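Long-range contacts in putative cell surface protein, similar to internalin proteins (Listeria monocytogenes EGD-e, PDB 5KZS), which is of unknown function but resembles the internalins, leucine-rich-repeat proteins with which Listeria engages host cells: residues P96-L101 and Q120-M125; T49-E54 and N72-V77; L114-Y119 and A138-T143. One frame throughout, in Å; residues are numbered along the deposited sequence.

Contact 1: P96-L101 and Q120-M125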
ATOM      1  N   PRO A  96     -22.096 -15.552  -7.478  1.00 79.62           N
ATOM      2  CA  PRO A  96     -21.933 -16.258  -6.198  1.00 81.61           C
ATOM      3  C   PRO A  96     -20.539 -16.800  -5.903  1.00 81.84           C
ATOM      4  O   PRO A  96     -20.164 -16.868  -4.736  1.00 83.14           O
ATOM      5  CB  PRO A  96     -22.950 -17.416  -6.293  1.00 82.34           C
ATOM      6  CG  PRO A  96     -23.262 -17.550  -7.742  1.00 81.39           C
ATOM      7  CD  PRO A  96     -23.174 -16.157  -8.284  1.00 80.14           C
ATOM      8  N   HIS A  97     -19.785 -17.166  -6.938  1.00 82.61           N
ATOM      9  CA  HIS A  97     -18.460 -17.780  -6.760  1.00 82.95           C
ATOM     10  C   HIS A  97     -17.267 -16.837  -7.017  1.00 79.07           C
ATOM     11  O   HIS A  97     -16.139 -17.300  -7.173  1.00 80.25           O
ATOM     12  CB  HIS A  97     -18.378 -19.047  -7.620  1.00 85.03           C
ATOM     13  CG  HIS A  97     -19.377 -20.089  -7.228  1.00 89.93           C
ATOM     14  ND1 HIS A  97     -20.495 -20.370  -7.984  1.00 93.19           N
ATOM     15  CD2 HIS A  97     -19.450 -20.888  -6.136  1.00 92.67           C
ATOM     16  CE1 HIS A  97     -21.203 -21.314  -7.388  1.00 94.36           C
ATOM     17  NE2 HIS A  97     -20.592 -21.642  -6.263  1.00 95.71           N
ATOM     18  N   LEU A  98     -17.501 -15.525  -7.007  1.00 75.81           N
ATOM     19  CA  LEU A  98     -16.444 -14.544  -7.250  1.00 74.84           C
ATOM     20  C   LEU A  98     -15.320 -14.660  -6.211  1.00 77.03           C
ATOM     21  O   LEU A  98     -15.570 -14.559  -5.013  1.00 79.56           O
ATOM     22  CB  LEU A  98     -17.021 -13.127  -7.246  1.00 73.47           C
ATOM     23  CG  LEU A  98     -16.118 -11.948  -7.619  1.00 72.34           C
ATOM     24  CD1 LEU A  98     -15.607 -12.060  -9.037  1.00 71.38           C
ATOM     25  CD2 LEU A  98     -16.884 -10.648  -7.461  1.00 72.96           C
ATOM     26  N   ASN A  99     -14.101 -14.910  -6.693  1.00 78.40           N
ATOM     27  CA  ASN A  99     -12.876 -15.016  -5.876  1.00 78.89           C
ATOM     28  C   ASN A  99     -12.019 -13.755  -5.889  1.00 78.36           C
ATOM     29  O   ASN A  99     -11.289 -13.505  -4.922  1.00 77.61           O
ATOM     30  CB  ASN A  99     -11.985 -16.181  -6.362  1.00 79.10           C
ATOM     31  CG  ASN A  99     -12.594 -17.549  -6.087  1.00 80.51           C
ATOM     32  OD1 ASN A  99     -13.359 -17.737  -5.133  1.00 81.68           O
ATOM     33  ND2 ASN A  99     -12.254 -18.515  -6.921  1.00 80.06           N
ATOM     34  N   THR A 100     -12.079 -12.987  -6.976  1.00 77.35           N
ATOM     35  CA  THR A 100     -11.160 -11.885  -7.172  1.00 78.60           C
ATOM     36  C   THR A 100     -11.848 -10.679  -7.768  1.00 76.65           C
ATOM     37  O   THR A 100     -12.533 -10.788  -8.764  1.00 75.37           O
ATOM     38  CB  THR A 100     -10.019 -12.292  -8.130  1.00 81.23           C
ATOM     39  OG1 THR A 100      -9.359 -13.465  -7.638  1.00 83.32           O
ATOM     40  CG2 THR A 100      -8.988 -11.162  -8.270  1.00 81.29           C
ATOM     41  N   LEU A 101     -11.613  -9.521  -7.172  1.00 76.53           N
ATOM     42  CA  LEU A 101     -12.016  -8.244  -7.739  1.00 77.05           C
ATOM     43  C   LEU A 101     -10.727  -7.473  -8.011  1.00 76.38           C
ATOM     44  O   LEU A 101      -9.899  -7.357  -7.119  1.00 79.92           O
ATOM     45  CB  LEU A 101     -12.906  -7.490  -6.746  1.00 77.87           C
ATOM     46  CG  LEU A 101     -13.160  -6.006  -7.018  1.00 78.28           C
ATOM     47  CD1 LEU A 101     -13.912  -5.819  -8.317  1.00 78.80           C
ATOM     48  CD2 LEU A 101     -13.939  -5.407  -5.871  1.00 79.81           C
ATOM     49  N   GLN A 120     -21.396  -8.268   0.960  1.00 86.50           N
ATOM     50  CA  GLN A 120     -22.118  -9.402   1.533  1.00 87.09           C
ATOM     51  C   GLN A 120     -22.330 -10.567   0.548  1.00 88.47           C
ATOM     52  O   GLN A 120     -22.439 -11.722   0.983  1.00 89.92           O
ATOM     53  CB  GLN A 120     -23.475  -8.919   2.056  1.00 87.24           C
ATOM     54  CG  GLN A 120     -23.391  -7.807   3.094  1.00 88.25           C
ATOM     55  CD  GLN A 120     -22.662  -8.250   4.354  1.00 89.56           C
ATOM     56  OE1 GLN A 120     -23.090  -9.186   5.026  1.00 89.88           O
ATOM     57  NE2 GLN A 120     -21.542  -7.595   4.668  1.00 90.46           N
ATOM     58  N   ASN A 121     -22.393 -10.278  -0.760  1.00 87.11           N
ATOM     59  CA  ASN A 121     -22.723 -11.298  -1.770  1.00 86.15           C
ATOM     60  C   ASN A 121     -21.543 -12.048  -2.396  1.00 84.52           C
ATOM     61  O   ASN A 121     -21.755 -12.936  -3.220  1.00 83.11           O
ATOM     62  CB  ASN A 121     -23.584 -10.689  -2.872  1.00 86.01           C
ATOM     63  CG  ASN A 121     -24.913 -10.191  -2.347  1.00 86.19           C
ATOM     64  OD1 ASN A 121     -25.761 -10.982  -1.933  1.00 86.38           O
ATOM     65  ND2 ASN A 121     -25.103  -8.882  -2.359  1.00 85.79           N
ATOM     66  N   TYR A 122     -20.318 -11.724  -1.984  1.00 84.86           N
ATOM     67  CA  TYR A 122     -19.114 -12.442  -2.428  1.00 84.33           C
ATOM     68  C   TYR A 122     -18.424 -13.125  -1.221  1.00 86.14           C
ATOM     69  O   TYR A 122     -17.331 -12.714  -0.810  1.00 83.82           O
ATOM     70  CB  TYR A 122     -18.168 -11.476  -3.158  1.00 82.46           C
ATOM     71  CG  TYR A 122     -18.868 -10.525  -4.112  1.00 82.05           C
ATOM     72  CD1 TYR A 122     -19.783 -10.996  -5.054  1.00 82.80           C
ATOM     73  CD2 TYR A 122     -18.616  -9.154  -4.077  1.00 82.27           C
ATOM     74  CE1 TYR A 122     -20.433 -10.130  -5.924  1.00 82.55           C
ATOM     75  CE2 TYR A 122     -19.257  -8.281  -4.950  1.00 83.06           C
ATOM     76  CZ  TYR A 122     -20.164  -8.774  -5.870  1.00 83.17           C
ATOM     77  OH  TYR A 122     -20.804  -7.914  -6.732  1.00 84.45           O
ATOM     78  N   PRO A 123     -19.075 -14.166  -0.635  1.00 87.67           N
ATOM     79  CA  PRO A 123     -18.483 -14.871   0.521  1.00 87.66           C
ATOM     80  C   PRO A 123     -17.258 -15.743   0.207  1.00 86.60           C
ATOM     81  O   PRO A 123     -16.579 -16.174   1.131  1.00 87.17           O
ATOM     82  CB  PRO A 123     -19.635 -15.762   1.005  1.00 88.77           C
ATOM     83  CG  PRO A 123     -20.445 -16.027  -0.224  1.00 87.22           C
ATOM     84  CD  PRO A 123     -20.392 -14.743  -0.997  1.00 86.36           C
ATOM     85  N   GLU A 124     -16.990 -16.018  -1.072  1.00 86.93           N
ATOM     86  CA  GLU A 124     -15.829 -16.818  -1.471  1.00 87.75           C
ATOM     87  C   GLU A 124     -14.618 -15.966  -1.940  1.00 85.25           C
ATOM     88  O   GLU A 124     -13.655 -16.507  -2.488  1.00 82.91           O
ATOM     89  CB  GLU A 124     -16.257 -17.823  -2.547  1.00 88.98           C
ATOM     90  CG  GLU A 124     -17.156 -18.927  -2.009  1.00 91.91           C
ATOM     91  CD  GLU A 124     -17.537 -19.958  -3.061  1.00 95.50           C
ATOM     92  OE1 GLU A 124     -17.038 -19.862  -4.213  1.00 96.91           O
ATOM     93  OE2 GLU A 124     -18.339 -20.871  -2.735  1.00 97.70           O
HETATM   94  N   MSE A 125     -14.671 -14.652  -1.683  1.00 82.92           N
HETATM   95  CA  MSE A 125     -13.681 -13.675  -2.148  1.00 79.94           C
HETATM   96  C   MSE A 125     -12.378 -13.935  -1.448  1.00 81.56           C
HETATM   97  O   MSE A 125     -12.348 -14.194  -0.241  1.00 83.00           O
HETATM   98  CB  MSE A 125     -14.210 -12.270  -1.856  1.00 78.84           C
HETATM   99  CG  MSE A 125     -13.320 -11.134  -2.319  1.00 79.37           C
HETATM  100 SE   MSE A 125     -13.506 -10.806  -4.237  1.00 82.60          SE
HETATM  101  CE  MSE A 125     -14.468  -9.102  -4.029  1.00 84.02           C
TER
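L98 and L101, at the entry to strand 100-103, pack against Y122 and M125 of the loop that leads into strand 127-129. The contact is mainly apolar and joins two successive coils of a leucine-rich-repeat solenoid, whose parallel strands lie side by side. Its centre is a CH-pi contact. L98 CD2 stands over the middle of the Y122 ring, 3.8 Å from the centroid and only 9° off the ring normal. A leucine suits this buried place because, with CG anti to the backbone N (chi1 -174°), CD2 is carried out over the ring face, where its C-H groups meet the pi cloud. The ring's polar end is looked after elsewhere, since Y122 OH is hydrogen-bonded to P90 O and I92 N.

The backbones approach closely without a clear hydrogen bond between the two segments. L98 O lies 3.5 Å from M125 N at a poor angle, and M125 CA-H makes a C-H...O contact with the same oxygen. Regular pairing takes over just beyond, where N99 and L101 bond to T127.

Toward the surface the chemistry becomes polar. The extended chain of E124 runs alongside H97 and brings OE1 to the edge of the imidazole, 3.3 Å from H97 CD2, with the two flat groups turned 49° apart. H97 ND1 is hydrogen-bonded to N72 O; OE1 meets the ring at a carbon, and any electrostatic attraction would depend on the histidine's charge. M125, a selenomethionine, bends at chi2 and chi3 so that its end passes along the backbone of residues 99-101: SE sits 3.6 Å from N99 O, and CE touches L101 CB at 3.5 Å.

Contact 2: T49-E54 and N72-V77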
ATOM      1  N   THR A  49     -15.812 -17.588 -17.146  1.00 77.92           N
ATOM      2  CA  THR A  49     -15.094 -17.612 -15.858  1.00 76.38           C
ATOM      3  C   THR A  49     -14.515 -16.250 -15.430  1.00 74.76           C
ATOM      4  O   THR A  49     -14.018 -16.124 -14.306  1.00 74.94           O
ATOM      5  CB  THR A  49     -13.971 -18.683 -15.829  1.00 76.74           C
ATOM      6  OG1 THR A  49     -12.938 -18.351 -16.763  1.00 75.86           O
ATOM      7  CG2 THR A  49     -14.526 -20.072 -16.150  1.00 78.02           C
ATOM      8  N   GLY A  50     -14.600 -15.237 -16.296  1.00 73.73           N
ATOM      9  CA  GLY A  50     -14.067 -13.909 -15.997  1.00 73.38           C
ATOM     10  C   GLY A  50     -14.817 -12.827 -16.740  1.00 73.79           C
ATOM     11  O   GLY A  50     -15.350 -13.073 -17.807  1.00 75.13           O
ATOM     12  N   LEU A  51     -14.859 -11.629 -16.171  1.00 75.38           N
ATOM     13  CA  LEU A  51     -15.546 -10.488 -16.768  1.00 76.05           C
ATOM     14  C   LEU A  51     -14.628  -9.277 -16.758  1.00 76.24           C
ATOM     15  O   LEU A  51     -14.265  -8.796 -15.694  1.00 78.63           O
ATOM     16  CB  LEU A  51     -16.809 -10.161 -15.964  1.00 76.81           C
ATOM     17  CG  LEU A  51     -17.923 -11.219 -15.920  1.00 77.64           C
ATOM     18  CD1 LEU A  51     -19.042 -10.756 -15.003  1.00 77.07           C
ATOM     19  CD2 LEU A  51     -18.480 -11.511 -17.305  1.00 77.75           C
ATOM     20  N   GLY A  52     -14.241  -8.794 -17.933  1.00 75.79           N
ATOM     21  CA  GLY A  52     -13.484  -7.543 -18.054  1.00 74.76           C
ATOM     22  C   GLY A  52     -14.393  -6.383 -18.419  1.00 73.66           C
ATOM     23  O   GLY A  52     -15.442  -6.587 -19.028  1.00 71.12           O
ATOM     24  N   PHE A  53     -13.990  -5.169 -18.047  1.00 72.58           N
ATOM     25  CA  PHE A  53     -14.736  -3.952 -18.387  1.00 73.91           C
ATOM     26  C   PHE A  53     -13.758  -2.848 -18.687  1.00 75.36           C
ATOM     27  O   PHE A  53     -12.766  -2.699 -17.987  1.00 73.81           O
ATOM     28  CB  PHE A  53     -15.669  -3.531 -17.236  1.00 75.00           C
ATOM     29  CG  PHE A  53     -16.657  -4.593 -16.868  1.00 74.47           C
ATOM     30  CD1 PHE A  53     -17.853  -4.709 -17.556  1.00 73.25           C
ATOM     31  CD2 PHE A  53     -16.348  -5.534 -15.887  1.00 74.10           C
ATOM     32  CE1 PHE A  53     -18.735  -5.729 -17.260  1.00 72.85           C
ATOM     33  CE2 PHE A  53     -17.229  -6.557 -15.589  1.00 73.84           C
ATOM     34  CZ  PHE A  53     -18.425  -6.653 -16.276  1.00 73.25           C
ATOM     35  N   GLU A  54     -14.041  -2.077 -19.726  1.00 79.18           N
ATOM     36  CA  GLU A  54     -13.123  -1.026 -20.180  1.00 83.85           C
ATOM     37  C   GLU A  54     -13.769   0.255 -20.731  1.00 82.87           C
ATOM     38  O   GLU A  54     -13.088   1.269 -20.855  1.00 84.46           O
ATOM     39  CB  GLU A  54     -12.114  -1.604 -21.204  1.00 88.61           C
ATOM     40  CG  GLU A  54     -12.725  -2.364 -22.391  1.00 94.91           C
ATOM     41  CD  GLU A  54     -13.191  -3.793 -22.066  1.00 99.89           C
ATOM     42  OE1 GLU A  54     -14.188  -4.261 -22.687  1.00100.20           O
ATOM     43  OE2 GLU A  54     -12.568  -4.450 -21.190  1.00103.78           O
ATOM     44  N   ASN A  72     -22.894 -18.077 -13.010  1.00 77.51           N
ATOM     45  CA  ASN A  72     -22.626 -19.226 -12.127  1.00 79.77           C
ATOM     46  C   ASN A  72     -21.140 -19.541 -11.889  1.00 80.59           C
ATOM     47  O   ASN A  72     -20.767 -19.992 -10.803  1.00 79.05           O
ATOM     48  CB  ASN A  72     -23.293 -20.492 -12.677  1.00 82.17           C
ATOM     49  CG  ASN A  72     -24.805 -20.487 -12.515  1.00 84.09           C
ATOM     50  OD1 ASN A  72     -25.331 -20.229 -11.430  1.00 85.42           O
ATOM     51  ND2 ASN A  72     -25.512 -20.797 -13.594  1.00 84.61           N
ATOM     52  N   ASN A  73     -20.302 -19.332 -12.904  1.00 81.12           N
ATOM     53  CA  ASN A  73     -18.917 -19.805 -12.864  1.00 80.10           C
ATOM     54  C   ASN A  73     -17.855 -18.709 -12.968  1.00 78.83           C
ATOM     55  O   ASN A  73     -16.658 -19.027 -12.969  1.00 78.81           O
ATOM     56  CB  ASN A  73     -18.730 -20.867 -13.949  1.00 79.94           C
ATOM     57  CG  ASN A  73     -19.665 -22.054 -13.759  1.00 80.93           C
ATOM     58  OD1 ASN A  73     -19.779 -22.600 -12.663  1.00 81.76           O
ATOM     59  ND2 ASN A  73     -20.350 -22.445 -14.822  1.00 82.32           N
ATOM     60  N   VAL A  74     -18.275 -17.436 -13.014  1.00 77.55           N
ATOM     61  CA  VAL A  74     -17.335 -16.309 -12.987  1.00 75.85           C
ATOM     62  C   VAL A  74     -16.676 -16.327 -11.629  1.00 75.53           C
ATOM     63  O   VAL A  74     -17.364 -16.366 -10.628  1.00 75.98           O
ATOM     64  CB  VAL A  74     -18.017 -14.933 -13.213  1.00 75.05           C
ATOM     65  CG1 VAL A  74     -17.054 -13.777 -12.968  1.00 74.49           C
ATOM     66  CG2 VAL A  74     -18.538 -14.830 -14.628  1.00 74.83           C
ATOM     67  N   ASN A  75     -15.348 -16.342 -11.606  1.00 76.41           N
ATOM     68  CA  ASN A  75     -14.591 -16.239 -10.355  1.00 75.76           C
ATOM     69  C   ASN A  75     -13.661 -15.028 -10.350  1.00 72.85           C
ATOM     70  O   ASN A  75     -12.874 -14.879  -9.419  1.00 74.85           O
ATOM     71  CB  ASN A  75     -13.834 -17.543 -10.054  1.00 77.60           C
ATOM     72  CG  ASN A  75     -12.839 -17.909 -11.145  1.00 80.57           C
ATOM     73  OD1 ASN A  75     -12.061 -17.070 -11.602  1.00 82.32           O
ATOM     74  ND2 ASN A  75     -12.867 -19.163 -11.581  1.00 83.40           N
ATOM     75  N   ILE A  76     -13.756 -14.157 -11.351  1.00 70.62           N
ATOM     76  CA  ILE A  76     -12.933 -12.959 -11.381  1.00 71.20           C
ATOM     77  C   ILE A  76     -13.544 -11.839 -12.208  1.00 70.74           C
ATOM     78  O   ILE A  76     -14.133 -12.083 -13.254  1.00 71.45           O
ATOM     79  CB  ILE A  76     -11.488 -13.258 -11.862  1.00 72.56           C
ATOM     80  CG1 ILE A  76     -10.633 -11.973 -11.898  1.00 72.66           C
ATOM     81  CG2 ILE A  76     -11.472 -13.920 -13.236  1.00 73.36           C
ATOM     82  CD1 ILE A  76      -9.155 -12.234 -12.063  1.00 72.03           C
ATOM     83  N   VAL A  77     -13.377 -10.615 -11.722  1.00 71.26           N
ATOM     84  CA  VAL A  77     -13.876  -9.414 -12.368  1.00 73.21           C
ATOM     85  C   VAL A  77     -12.729  -8.418 -12.427  1.00 74.81           C
ATOM     86  O   VAL A  77     -12.112  -8.139 -11.406  1.00 75.31           O
ATOM     87  CB  VAL A  77     -15.038  -8.790 -11.565  1.00 74.75           C
ATOM     88  CG1 VAL A  77     -15.420  -7.416 -12.116  1.00 75.34           C
ATOM     89  CG2 VAL A  77     -16.248  -9.711 -11.558  1.00 74.77           C
TER
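T49 O and I76 O each accept a backbone hydrogen bond where residues 49-51 run alongside residues 74-77. N75 N reaches T49 O at 3.0 Å with a nearly straight N-H (165°), but it comes from well above the carbonyl plane (44°), not along a lone pair. One step on, L51 N donates to I76 O, also at 3.0 Å, and this bond belongs to the parallel bridge of L51 with V77. C-H groups supplement the acceptors: G50 CA lies 3.3 Å from I76 O, and V77 CA lies 3.4 Å from L51 O.

S78 carries the backbone pairing onward with L51 and F53, while N75 and V77 bond on to the next coil through N99 and T100. Strand 50-53 is one of the two edge strands of this sheet, and there G52 O is met by N30 ND2 and E54 N by D26 OD2. The amides of N72 and N73 bond back to D46 at the end of helix 42-46, ND2 of N72 to OD1 and ND2 of N73 to the backbone O.

L51, V74 and V77, with the F53 ring, make the apolar side of the contact. L51 crosses V74 at about a right angle, CG to CG2 at 3.9 Å, and V77 CG1 comes to the edge of the F53 ring, 4.0 Å from CE2. L51 and F53 also touch helix 21-31. On the other face G50, having no side chain, lets I76 CG2 come within 3.8 Å of its CA. Strand 50-53, helix 60-64 and strand 76-79 form a beta-alpha-beta unit, here starting the parallel sheet of an internalin-type leucine-rich-repeat solenoid beside its helical N-terminal cap.

Contact 3: L114-Y119 and A138-T143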
ATOM      1  N   LEU A 114     -12.514   5.738  -5.919  1.00 80.44           N
ATOM      2  CA  LEU A 114     -13.222   4.481  -5.641  1.00 79.40           C
ATOM      3  C   LEU A 114     -13.602   4.316  -4.160  1.00 79.24           C
ATOM      4  O   LEU A 114     -12.816   4.637  -3.278  1.00 79.66           O
ATOM      5  CB  LEU A 114     -12.348   3.289  -6.011  1.00 78.59           C
ATOM      6  CG  LEU A 114     -11.955   3.060  -7.459  1.00 78.96           C
ATOM      7  CD1 LEU A 114     -11.008   1.876  -7.517  1.00 78.93           C
ATOM      8  CD2 LEU A 114     -13.176   2.787  -8.326  1.00 79.20           C
ATOM      9  N   SER A 115     -14.794   3.796  -3.894  1.00 78.09           N
ATOM     10  CA  SER A 115     -15.176   3.355  -2.554  1.00 79.33           C
ATOM     11  C   SER A 115     -15.148   1.841  -2.537  1.00 79.33           C
ATOM     12  O   SER A 115     -15.199   1.210  -3.585  1.00 79.22           O
ATOM     13  CB  SER A 115     -16.578   3.862  -2.176  1.00 80.55           C
ATOM     14  OG  SER A 115     -17.616   3.238  -2.935  1.00 80.11           O
ATOM     15  N   LEU A 116     -15.100   1.269  -1.343  1.00 80.86           N
ATOM     16  CA  LEU A 116     -15.093  -0.176  -1.159  1.00 82.04           C
ATOM     17  C   LEU A 116     -16.241  -0.563  -0.235  1.00 83.97           C
ATOM     18  O   LEU A 116     -16.148  -0.332   0.968  1.00 87.54           O
ATOM     19  CB  LEU A 116     -13.749  -0.618  -0.559  1.00 83.08           C
ATOM     20  CG  LEU A 116     -13.641  -2.051   0.002  1.00 83.79           C
ATOM     21  CD1 LEU A 116     -14.231  -3.116  -0.937  1.00 83.32           C
ATOM     22  CD2 LEU A 116     -12.190  -2.364   0.329  1.00 81.27           C
ATOM     23  N   PRO A 117     -17.328  -1.150  -0.787  1.00 85.26           N
ATOM     24  CA  PRO A 117     -18.431  -1.655   0.048  1.00 85.86           C
ATOM     25  C   PRO A 117     -18.027  -2.738   1.058  1.00 85.80           C
ATOM     26  O   PRO A 117     -17.006  -3.388   0.909  1.00 84.96           O
ATOM     27  CB  PRO A 117     -19.408  -2.243  -0.982  1.00 86.05           C
ATOM     28  CG  PRO A 117     -19.157  -1.485  -2.234  1.00 84.55           C
ATOM     29  CD  PRO A 117     -17.687  -1.153  -2.222  1.00 83.73           C
ATOM     30  N   ASP A 118     -18.836  -2.916   2.089  1.00 88.19           N
ATOM     31  CA  ASP A 118     -18.696  -4.053   2.989  1.00 89.39           C
ATOM     32  C   ASP A 118     -19.473  -5.192   2.320  1.00 88.05           C
ATOM     33  O   ASP A 118     -20.615  -5.454   2.663  1.00 89.98           O
ATOM     34  CB  ASP A 118     -19.264  -3.673   4.370  1.00 91.42           C
ATOM     35  CG  ASP A 118     -19.178  -4.797   5.396  1.00 93.35           C
ATOM     36  OD1 ASP A 118     -18.408  -5.758   5.226  1.00 93.33           O
ATOM     37  OD2 ASP A 118     -19.898  -4.715   6.408  1.00 97.29           O
ATOM     38  N   TYR A 119     -18.843  -5.846   1.349  1.00 85.42           N
ATOM     39  CA  TYR A 119     -19.529  -6.805   0.465  1.00 85.93           C
ATOM     40  C   TYR A 119     -20.106  -8.027   1.190  1.00 87.12           C
ATOM     41  O   TYR A 119     -19.398  -8.731   1.919  1.00 87.02           O
ATOM     42  CB  TYR A 119     -18.599  -7.321  -0.637  1.00 83.94           C
ATOM     43  CG  TYR A 119     -18.197  -6.326  -1.712  1.00 84.10           C
ATOM     44  CD1 TYR A 119     -19.138  -5.771  -2.578  1.00 85.58           C
ATOM     45  CD2 TYR A 119     -16.855  -5.992  -1.915  1.00 84.21           C
ATOM     46  CE1 TYR A 119     -18.758  -4.890  -3.596  1.00 84.87           C
ATOM     47  CE2 TYR A 119     -16.466  -5.111  -2.924  1.00 83.41           C
ATOM     48  CZ  TYR A 119     -17.413  -4.562  -3.767  1.00 82.53           C
ATOM     49  OH  TYR A 119     -17.012  -3.688  -4.762  1.00 77.71           O
ATOM     50  N   ALA A 138     -13.373   5.349   3.862  1.00 85.77           N
ATOM     51  CA  ALA A 138     -12.522   4.516   4.691  1.00 83.41           C
ATOM     52  C   ALA A 138     -12.661   3.078   4.279  1.00 81.88           C
ATOM     53  O   ALA A 138     -13.556   2.708   3.505  1.00 81.85           O
ATOM     54  CB  ALA A 138     -12.952   4.656   6.144  1.00 83.08           C
ATOM     55  N   ILE A 139     -11.801   2.253   4.853  1.00 81.10           N
ATOM     56  CA  ILE A 139     -11.846   0.830   4.596  1.00 82.19           C
ATOM     57  C   ILE A 139     -12.812   0.254   5.597  1.00 82.76           C
ATOM     58  O   ILE A 139     -12.665   0.483   6.787  1.00 85.90           O
ATOM     59  CB  ILE A 139     -10.469   0.153   4.737  1.00 83.11           C
ATOM     60  CG1 ILE A 139      -9.427   0.905   3.909  1.00 82.30           C
ATOM     61  CG2 ILE A 139     -10.532  -1.308   4.285  1.00 81.67           C
ATOM     62  CD1 ILE A 139      -8.004   0.531   4.254  1.00 82.93           C
ATOM     63  N   PRO A 140     -13.819  -0.481   5.120  1.00 83.63           N
ATOM     64  CA  PRO A 140     -14.728  -1.068   6.085  1.00 84.79           C
ATOM     65  C   PRO A 140     -14.064  -2.234   6.814  1.00 85.09           C
ATOM     66  O   PRO A 140     -13.198  -2.916   6.257  1.00 84.14           O
ATOM     67  CB  PRO A 140     -15.875  -1.562   5.215  1.00 84.56           C
ATOM     68  CG  PRO A 140     -15.203  -1.941   3.939  1.00 83.75           C
ATOM     69  CD  PRO A 140     -14.060  -0.987   3.755  1.00 82.30           C
ATOM     70  N   ASP A 141     -14.460  -2.422   8.063  1.00 86.34           N
ATOM     71  CA  ASP A 141     -14.090  -3.591   8.830  1.00 87.71           C
ATOM     72  C   ASP A 141     -14.968  -4.778   8.384  1.00 88.61           C
ATOM     73  O   ASP A 141     -16.035  -5.041   8.958  1.00 89.50           O
ATOM     74  CB  ASP A 141     -14.285  -3.278  10.304  1.00 90.81           C
ATOM     75  CG  ASP A 141     -13.773  -4.361  11.204  1.00 92.84           C
ATOM     76  OD1 ASP A 141     -13.234  -5.379  10.693  1.00 91.53           O
ATOM     77  OD2 ASP A 141     -13.909  -4.179  12.439  1.00 91.98           O
ATOM     78  N   PHE A 142     -14.470  -5.505   7.383  1.00 87.22           N
ATOM     79  CA  PHE A 142     -15.270  -6.439   6.567  1.00 86.54           C
ATOM     80  C   PHE A 142     -15.990  -7.506   7.373  1.00 89.32           C
ATOM     81  O   PHE A 142     -15.365  -8.172   8.190  1.00 88.51           O
ATOM     82  CB  PHE A 142     -14.405  -7.183   5.551  1.00 86.02           C
ATOM     83  CG  PHE A 142     -13.536  -6.294   4.713  1.00 86.20           C
ATOM     84  CD1 PHE A 142     -14.069  -5.564   3.661  1.00 86.48           C
ATOM     85  CD2 PHE A 142     -12.178  -6.189   4.974  1.00 84.81           C
ATOM     86  CE1 PHE A 142     -13.258  -4.751   2.875  1.00 85.63           C
ATOM     87  CE2 PHE A 142     -11.375  -5.372   4.203  1.00 84.65           C
ATOM     88  CZ  PHE A 142     -11.913  -4.652   3.152  1.00 83.68           C
ATOM     89  N   THR A 143     -17.293  -7.673   7.108  1.00 90.20           N
ATOM     90  CA  THR A 143     -18.149  -8.661   7.788  1.00 90.82           C
ATOM     91  C   THR A 143     -18.462  -9.911   6.960  1.00 89.51           C
ATOM     92  O   THR A 143     -18.710 -10.977   7.529  1.00 89.24           O
ATOM     93  CB  THR A 143     -19.499  -8.033   8.166  1.00 91.52           C
ATOM     94  OG1 THR A 143     -20.038  -7.376   7.017  1.00 90.99           O
ATOM     95  CG2 THR A 143     -19.329  -7.022   9.283  1.00 91.77           C
TER
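L116 is the buried, tightly packed end of this contact, wedged against P140 and the edge of F142. Its CD2 methyl lies 3.6 Å from F142 CZ near the plane of the ring, and its CG is 3.9 Å from P140 CD. Its first torsion (chi1 167°) turns CG away from the backbone N, which swings the branched end across to both partners. P140 CG lies 3.5 Å from L116 O; proline has no N-H to donate, so this is a van der Waals contact against the carbonyl. Within its own segment, P140 O lies over the centre of the F142 ring, 3.5 Å above its plane.

The segments belong to the loops after strands 113-114 and 134-135, L114 being the last strand residue, and come from successive coils of the leucine-rich-repeat solenoid. They share a pattern of large aliphatic residue, proline, aspartate and aromatic, L116-P117-D118-Y119 being echoed by I139-P140-D141-F142. Each aspartate sits at the centre of an inverse gamma turn.

Toward solvent the apolar packing gives way to a polar clamp. D118 grips T143 twice from the syn side of its carboxylate: OD1 takes T143 N at 2.9 Å with a nearly straight N-H (171°), and OD2 takes the hydroxyl OG1 at 2.7 Å. A threonine fits because OG1, lying between its backbone N and carbonyl carbon, points to the same carboxylate as the amide. T143 is exposed, and its OG1 is also met by Q120 NE2. D141, the equivalent aspartate of the next coil, bonds through OD2 to H167 ND1.

All three contacts join successive coils of one solenoid, each mixing buried apolar residues with a more exposed edge. Contact 2 lies partly in the parallel sheet and so relies on backbone hydrogen bonds; contacts 1 and 3 involve connecting loops, and there side chains carry the joint. Contact 1 has no clear hydrogen bond between its segments, whereas contact 3 is closed at the surface by a carboxylate. Strands 76-79 and 100-103 are neighbours in the sheet, so contacts 1 and 2 touch directly: L98 CD1 packs on V77 CG2. Contacts 1 and 3 share a continuous chain, 114-125, and meet where Q120 reaches T143. Contacts 2 and 3 do not touch.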